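Capsid polyprotein VP90 (Turkey astrovirus 2, PDB 3TS3) forms the icosahedral capsid of the virus, probably by self-assembly, and carries the projection domain described here as the globular spike on its surface. Local coordinates at residues C[157-161]-C[162-166]; C[102-105]-C[106-109]. All coordinates share one frame; numbering follows the deposited sequence.

Interaction 1 of 2, residues C[157-161]-C[162-166]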
ATOM      1  N   PHE C 157      15.448  -0.100  -7.510  1.00  8.38           N
ATOM      2  CA  PHE C 157      16.325   0.156  -8.635  1.00  8.49           C
ATOM      3  C   PHE C 157      15.490   0.425  -9.874  1.00  8.64           C
ATOM      4  O   PHE C 157      14.359  -0.018  -9.978  1.00  8.27           O
ATOM      5  CB  PHE C 157      17.175  -1.077  -8.967  1.00  8.60           C
ATOM      6  CG  PHE C 157      18.142  -1.499  -7.896  1.00  9.87           C
ATOM      7  CD1 PHE C 157      19.359  -0.861  -7.747  1.00 10.55           C
ATOM      8  CD2 PHE C 157      17.871  -2.590  -7.097  1.00  9.98           C
ATOM      9  CE1 PHE C 157      20.255  -1.272  -6.785  1.00 11.04           C
ATOM     10  CE2 PHE C 157      18.764  -3.005  -6.143  1.00 10.90           C
ATOM     11  CZ  PHE C 157      19.956  -2.342  -5.986  1.00 10.54           C
ATOM     12  N   TYR C 158      16.074   1.146 -10.820  1.00  8.68           N
ATOM     13  CA  TYR C 158      15.508   1.228 -12.148  1.00  9.16           C
ATOM     14  C   TYR C 158      16.536   0.550 -13.044  1.00  9.16           C
ATOM     15  O   TYR C 158      17.626   1.075 -13.245  1.00  9.87           O
ATOM     16  CB  TYR C 158      15.267   2.672 -12.573  1.00  9.04           C
ATOM     17  CG  TYR C 158      14.581   2.805 -13.919  1.00  9.48           C
ATOM     18  CD1 TYR C 158      13.323   2.289 -14.124  1.00 10.49           C
ATOM     19  CD2 TYR C 158      15.192   3.458 -14.965  1.00 10.45           C
ATOM     20  CE1 TYR C 158      12.694   2.400 -15.339  1.00  9.56           C
ATOM     21  CE2 TYR C 158      14.570   3.579 -16.185  1.00 10.65           C
ATOM     22  CZ  TYR C 158      13.317   3.051 -16.369  1.00 10.99           C
ATOM     23  OH  TYR C 158      12.689   3.168 -17.587  1.00 11.03           O
ATOM     24  N   ARG C 159      16.180  -0.614 -13.582  1.00  9.36           N
ATOM     25  CA  ARG C 159      17.086  -1.330 -14.472  1.00  9.95           C
ATOM     26  C   ARG C 159      16.829  -0.791 -15.868  1.00 10.29           C
ATOM     27  O   ARG C 159      15.899  -1.190 -16.545  1.00 10.56           O
ATOM     28  CB  ARG C 159      16.835  -2.838 -14.417  1.00 10.26           C
ATOM     29  CG  ARG C 159      17.844  -3.665 -15.215  1.00 10.75           C
ATOM     30  CD  ARG C 159      17.406  -5.113 -15.422  1.00 11.60           C
ATOM     31  NE  ARG C 159      17.382  -5.893 -14.191  1.00 11.57           N
ATOM     32  CZ  ARG C 159      16.364  -6.645 -13.792  1.00 11.94           C
ATOM     33  NH1 ARG C 159      15.258  -6.725 -14.518  1.00 13.06           N
ATOM     34  NH2 ARG C 159      16.456  -7.315 -12.658  1.00 12.51           N
ATOM     35  N   THR C 160      17.695   0.117 -16.287  1.00 11.43           N
ATOM     36  CA  THR C 160      17.529   0.858 -17.526  1.00 12.19           C
ATOM     37  C   THR C 160      17.485  -0.033 -18.757  1.00 12.38           C
ATOM     38  O   THR C 160      16.793   0.277 -19.708  1.00 12.73           O
ATOM     39  CB  THR C 160      18.621   1.930 -17.700  1.00 12.49           C
ATOM     40  OG1 THR C 160      19.902   1.306 -17.768  1.00 15.63           O
ATOM     41  CG2 THR C 160      18.615   2.882 -16.529  1.00 12.75           C
ATOM     42  N   SER C 161      18.199  -1.149 -18.726  1.00 12.62           N
ATOM     43  CA  SER C 161      18.280  -2.012 -19.896  1.00 13.26           C
ATOM     44  C   SER C 161      16.919  -2.538 -20.328  1.00 13.63           C
ATOM     45  O   SER C 161      16.661  -2.665 -21.514  1.00 14.58           O
ATOM     46  CB  SER C 161      19.234  -3.180 -19.651  1.00 13.36           C
ATOM     47  OG  SER C 161      18.798  -3.994 -18.579  1.00 14.82           O
ATOM     48  N   ASP C 162      16.066  -2.891 -19.373  1.00 13.21           N
ATOM     49  CA  ASP C 162      14.717  -3.333 -19.712  1.00 12.75           C
ATOM     50  C   ASP C 162      13.594  -2.442 -19.150  1.00 12.11           C
ATOM     51  O   ASP C 162      12.442  -2.833 -19.148  1.00 12.06           O
ATOM     52  CB  ASP C 162      14.496  -4.807 -19.364  1.00 13.34           C
ATOM     53  CG  ASP C 162      14.677  -5.089 -17.901  1.00 13.21           C
ATOM     54  OD1 ASP C 162      14.870  -4.124 -17.154  1.00 14.16           O
ATOM     55  OD2 ASP C 162      14.623  -6.265 -17.505  1.00 15.50           O
ATOM     56  N   GLU C 163      13.950  -1.258 -18.667  1.00 11.41           N
ATOM     57  CA  GLU C 163      13.003  -0.255 -18.140  0.50 11.05           C
ATOM     58  C   GLU C 163      12.104  -0.802 -17.075  1.00 10.87           C
ATOM     59  O   GLU C 163      10.919  -0.506 -17.017  1.00 10.84           O
ATOM     60  CB  GLU C 163      12.205   0.398 -19.280  0.50 11.23           C
ATOM     61  CG  GLU C 163      13.101   1.079 -20.297  0.50 11.96           C
ATOM     62  CD  GLU C 163      12.347   1.942 -21.282  0.50 12.33           C
ATOM     63  OE1 GLU C 163      11.209   2.364 -20.984  0.50 12.75           O
ATOM     64  OE2 GLU C 163      12.913   2.216 -22.360  0.50 15.53           O
ATOM     65  N   LYS C 164      12.694  -1.574 -16.173  1.00  9.80           N
ATOM     66  CA  LYS C 164      11.951  -2.173 -15.075  1.00  9.38           C
ATOM     67  C   LYS C 164      12.343  -1.588 -13.726  1.00  8.91           C
ATOM     68  O   LYS C 164      13.511  -1.372 -13.451  1.00  9.07           O
ATOM     69  CB  LYS C 164      12.159  -3.691 -15.034  1.00  9.78           C
ATOM     70  CG  LYS C 164      11.372  -4.479 -16.067  1.00 12.15           C
ATOM     71  CD  LYS C 164      11.423  -5.953 -15.716  1.00 15.66           C
ATOM     72  CE  LYS C 164      10.746  -6.799 -16.760  1.00 17.94           C
ATOM     73  NZ  LYS C 164      10.863  -8.238 -16.428  1.00 20.50           N
ATOM     74  N   TYR C 165      11.345  -1.348 -12.888  1.00  7.67           N
ATOM     75  CA  TYR C 165      11.591  -0.894 -11.530  1.00  7.64           C
ATOM     76  C   TYR C 165      11.668  -2.150 -10.679  1.00  7.60           C
ATOM     77  O   TYR C 165      10.730  -2.927 -10.615  1.00  8.16           O
ATOM     78  CB  TYR C 165      10.446  -0.014 -11.036  1.00  7.13           C
ATOM     79  CG  TYR C 165      10.356   1.342 -11.694  1.00  6.77           C
ATOM     80  CD1 TYR C 165       9.683   1.517 -12.889  1.00  5.82           C
ATOM     81  CD2 TYR C 165      10.925   2.446 -11.099  1.00  7.35           C
ATOM     82  CE1 TYR C 165       9.600   2.755 -13.473  1.00  6.54           C
ATOM     83  CE2 TYR C 165      10.849   3.669 -11.671  1.00  7.76           C
ATOM     84  CZ  TYR C 165      10.176   3.822 -12.858  1.00  7.56           C
ATOM     85  OH  TYR C 165      10.104   5.055 -13.420  1.00  8.18           O
ATOM     86  N   ILE C 166      12.814  -2.342 -10.045  1.00  7.84           N
ATOM     87  CA  ILE C 166      13.061  -3.548  -9.293  1.00  8.12           C
ATOM     88  C   ILE C 166      13.122  -3.256  -7.811  1.00  7.83           C
ATOM     89  O   ILE C 166      13.944  -2.482  -7.367  1.00  8.56           O
ATOM     90  CB  ILE C 166      14.406  -4.162  -9.714  1.00  8.15           C
ATOM     91  CG1 ILE C 166      14.404  -4.445 -11.216  1.00 10.14           C
ATOM     92  CG2 ILE C 166      14.704  -5.410  -8.911  1.00  9.87           C
ATOM     93  CD1 ILE C 166      13.365  -5.457 -11.634  1.00 11.04           C
TER

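Interaction 2 of 2, residues C[102-105]-C[106-109]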
ATOM      1  N   MET C 102       4.511   4.330 -12.263  1.00  7.51           N
ATOM      2  CA  MET C 102       5.862   3.975 -12.662  1.00  7.38           C
ATOM      3  C   MET C 102       6.154   4.593 -14.029  1.00  7.64           C
ATOM      4  O   MET C 102       7.264   4.993 -14.309  1.00  8.86           O
ATOM      5  CB  MET C 102       6.082   2.462 -12.658  1.00  7.13           C
ATOM      6  CG  MET C 102       6.117   1.825 -11.253  1.00  8.17           C
ATOM      7  SD  MET C 102       7.322   2.553 -10.093  1.00  9.88           S
ATOM      8  CE  MET C 102       6.241   3.668  -9.175  1.00  9.54           C
ATOM      9  N   LYS C 103       5.144   4.663 -14.884  1.00  7.66           N
ATOM     10  CA  LYS C 103       5.353   5.277 -16.189  1.00  7.95           C
ATOM     11  C   LYS C 103       5.709   6.762 -16.113  1.00  7.96           C
ATOM     12  O   LYS C 103       6.669   7.199 -16.717  1.00  8.20           O
ATOM     13  CB  LYS C 103       4.095   5.109 -17.044  1.00  8.02           C
ATOM     14  CG  LYS C 103       4.182   5.786 -18.396  1.00  9.26           C
ATOM     15  CD  LYS C 103       2.851   5.793 -19.113  1.00 10.33           C
ATOM     16  CE  LYS C 103       2.446   4.410 -19.544  1.00 10.79           C
ATOM     17  NZ  LYS C 103       1.272   4.520 -20.452  1.00 11.35           N
ATOM     18  N   THR C 104       4.938   7.535 -15.363  1.00  7.50           N
ATOM     19  CA  THR C 104       5.238   8.958 -15.200  1.00  7.53           C
ATOM     20  C   THR C 104       6.572   9.182 -14.473  1.00  8.00           C
ATOM     21  O   THR C 104       7.281  10.147 -14.715  1.00  8.51           O
ATOM     22  CB  THR C 104       4.092   9.760 -14.546  1.00  8.02           C
ATOM     23  OG1 THR C 104       3.946   9.373 -13.185  1.00  7.15           O
ATOM     24  CG2 THR C 104       2.776   9.547 -15.285  1.00  7.40           C
ATOM     25  N   LEU C 105       6.905   8.264 -13.582  1.00  8.03           N
ATOM     26  CA  LEU C 105       8.124   8.374 -12.796  1.00  8.07           C
ATOM     27  C   LEU C 105       9.366   8.304 -13.686  1.00  8.68           C
ATOM     28  O   LEU C 105      10.433   8.739 -13.297  1.00  8.98           O
ATOM     29  CB  LEU C 105       8.161   7.314 -11.700  1.00  7.95           C
ATOM     30  CG  LEU C 105       9.246   7.463 -10.627  1.00  8.61           C
ATOM     31  CD1 LEU C 105       9.186   8.809  -9.915  1.00  9.79           C
ATOM     32  CD2 LEU C 105       9.122   6.321  -9.643  1.00  9.89           C
ATOM     33  N   LYS C 106       9.201   7.785 -14.892  1.00  8.68           N
ATOM     34  CA  LYS C 106      10.325   7.659 -15.820  1.00  9.10           C
ATOM     35  C   LYS C 106      10.863   9.045 -16.145  1.00  9.49           C
ATOM     36  O   LYS C 106      12.013   9.206 -16.500  1.00 10.39           O
ATOM     37  CB  LYS C 106       9.927   6.929 -17.104  1.00  9.25           C
ATOM     38  CG  LYS C 106       9.708   5.443 -16.936  1.00  9.58           C
ATOM     39  CD  LYS C 106       9.406   4.758 -18.265  1.00 10.24           C
ATOM     40  CE  LYS C 106       9.185   3.266 -18.058  1.00 10.79           C
ATOM     41  NZ  LYS C 106       8.858   2.556 -19.327  1.00 12.13           N
ATOM     42  N   GLN C 107      10.004  10.041 -16.023  1.00 10.05           N
ATOM     43  CA  GLN C 107      10.394  11.420 -16.274  1.00 10.21           C
ATOM     44  C   GLN C 107      11.422  11.917 -15.267  1.00 10.43           C
ATOM     45  O   GLN C 107      12.132  12.878 -15.519  1.00 11.46           O
ATOM     46  CB  GLN C 107       9.180  12.338 -16.254  1.00 10.29           C
ATOM     47  CG  GLN C 107       8.192  12.066 -17.349  1.00 11.22           C
ATOM     48  CD  GLN C 107       6.835  12.686 -17.077  1.00 11.60           C
ATOM     49  OE1 GLN C 107       6.738  13.826 -16.635  1.00 13.28           O
ATOM     50  NE2 GLN C 107       5.787  11.934 -17.353  1.00 11.91           N
ATOM     51  N   HIS C 108      11.440  11.296 -14.099  1.00 10.52           N
ATOM     52  CA  HIS C 108      12.277  11.766 -13.004  1.00 10.38           C
ATOM     53  C   HIS C 108      13.283  10.772 -12.431  1.00 10.52           C
ATOM     54  O   HIS C 108      14.117  11.143 -11.618  1.00 10.91           O
ATOM     55  CB  HIS C 108      11.358  12.238 -11.878  1.00 10.16           C
ATOM     56  CG  HIS C 108      10.220  13.078 -12.361  1.00  9.95           C
ATOM     57  ND1 HIS C 108      10.377  14.390 -12.745  1.00 11.45           N
ATOM     58  CD2 HIS C 108       8.913  12.782 -12.554  1.00 10.81           C
ATOM     59  CE1 HIS C 108       9.213  14.869 -13.145  1.00 10.83           C
ATOM     60  NE2 HIS C 108       8.309  13.913 -13.040  1.00 10.43           N
ATOM     61  N   ILE C 109      13.181   9.516 -12.835  1.00 10.48           N
ATOM     62  CA  ILE C 109      13.968   8.446 -12.235  1.00 10.75           C
ATOM     63  C   ILE C 109      15.470   8.618 -12.440  1.00 11.30           C
ATOM     64  O   ILE C 109      16.257   8.161 -11.634  1.00 10.68           O
ATOM     65  CB  ILE C 109      13.447   7.038 -12.627  1.00 11.02           C
ATOM     66  CG1 ILE C 109      14.031   5.964 -11.709  1.00 10.26           C
ATOM     67  CG2 ILE C 109      13.706   6.734 -14.095  1.00 10.46           C
ATOM     68  CD1 ILE C 109      13.646   6.111 -10.260  1.00 12.22           C
TER
HETATM   69  O   HOH W   1       7.116   9.190 -18.607  1.00 14.76           O

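Interaction 1 of 2, residues C[157-161]-C[162-166]
Over the centre of the Tyr165 ring sits CD1 of Tyr158, 3.6 Å above the plane, and this edge-to-face pair, its planes turned 50° from each other, lies on one face of a beta hairpin made by strands 153-159 and 164-171. The closest ring atoms are Tyr158 CE1 and Tyr165 CE1, 3.6 Å apart. Tyr158 has CG anti to its backbone N (chi1 -176°), which swings the ring across to Tyr165, its non-hydrogen-bonded partner, with Tyr158 CA and Tyr165 CA 4.5 Å apart; the far end of the same ring runs alongside Glu163, with Tyr158 OH 3.3 Å from Glu163 CB. Tyrosine suits both places, offering a broad apolar ring in a buried layer and a polar tip.

On the other face of the hairpin the Arg159 guanidinium is the second flat group. Ile166 CG1 lies over one of its faces, offset toward the rim, while the Asp162 carboxylate comes to its edge. There Arg159 NH1 donates to the syn lone pair of Asp162 OD2 at 3.1 Å, a salt bridge in which the two planes are twisted 59° apart. NH2 is bound by Leu135 O, so arginine, with several N-H groups on one rigid plate, can serve several acceptors from a buried site.

At the turn, Glu163 adopts positive phi and psi, and it and Lys164 both face Arg159: a G1 beta bulge. Phe157 and Ile166 form a hydrogen-bonded pair, bonded in both directions, where the aromatic side chain of Phe157 and the beta-branched one of Ile166 fill the face shared with Arg159. Within the bulge, Arg159 N donates to Lys164 O at 2.8 Å, nearly along the C=O axis.

Interaction 2 of 2, residues C[102-105]-C[106-109]
Three successive backbone amides, those of Lys106, Gln107 and His108, donate to carbonyls three residues back. Gln107 N reaches Thr104 O at 3.0 Å and His108 N reaches Leu105 O at 2.9 Å, whereas Lys106 N bonds to Lys103 O at 3.2 Å and only weakly to Met102 O. In all three of the stronger bonds the donor stands well above the carbonyl plane, by 62° for Lys103 O, away from the lone pairs. Leu105 O also receives a weak bond from Ile109 N. A water molecule adds a side-chain link, donating to Lys103 O at 2.8 Å and accepting from Gln107 NE2 at 3.3 Å.

This i to i+3 pattern is that of 3-10 turns: the short, weakly bonded helix 102-105, which follows directly on strand 98-101, unwinds through them into the loop that leads to strand 117-119 in the spike domain.

Gln107 suits a place between this turn and the N-terminal part of the chain, because its amide offers both a donor and an acceptor. Its CG lies anti to the carbonyl carbon (chi1 -65°), folding the side chain back alongside Thr104, so that Gln107 CG lies 3.4 Å from Thr104 O. At the amide end NE2 gives a bond to Gln12 O and OE1 takes one from Thr14 N. His108 NE2 bonds to Thr14 OG1 as well, and its ring has Gln107 CB above one face, toward the rim.

The long aliphatic stem of Lys106 starts over the Lys103 carbonyl, Lys106 CB lying 3.3 Å from Lys103 O, before its extended chain carries the ammonium to a salt bridge with Glu163 on the neighbouring hairpin. On the buried side Leu105 packs on Phe17, and both it and Ile109 pack on Tyr165 of strand 164-171.

Interaction 2 comes first along the chain, and interaction 1 follows about fifty residues later, yet in the fold their centres lie about 11 Å apart and they touch directly. The helical turn of 102-105 and the loop after it lie against the hairpin face that carries Tyr158 and Tyr165. A salt bridge joins Glu163 OE1 to Lys106 NZ at 2.9 Å, and Tyr165 OH probably hydrogen-bonds to Met102 O at 3.0 Å. Strands 98-101, 153-159 and 164-171 belong to the same large, curled antiparallel sheet, so the two contacts tie a connecting turn to a hairpin within the spike domain, with apolar and charged groups sharing the seam.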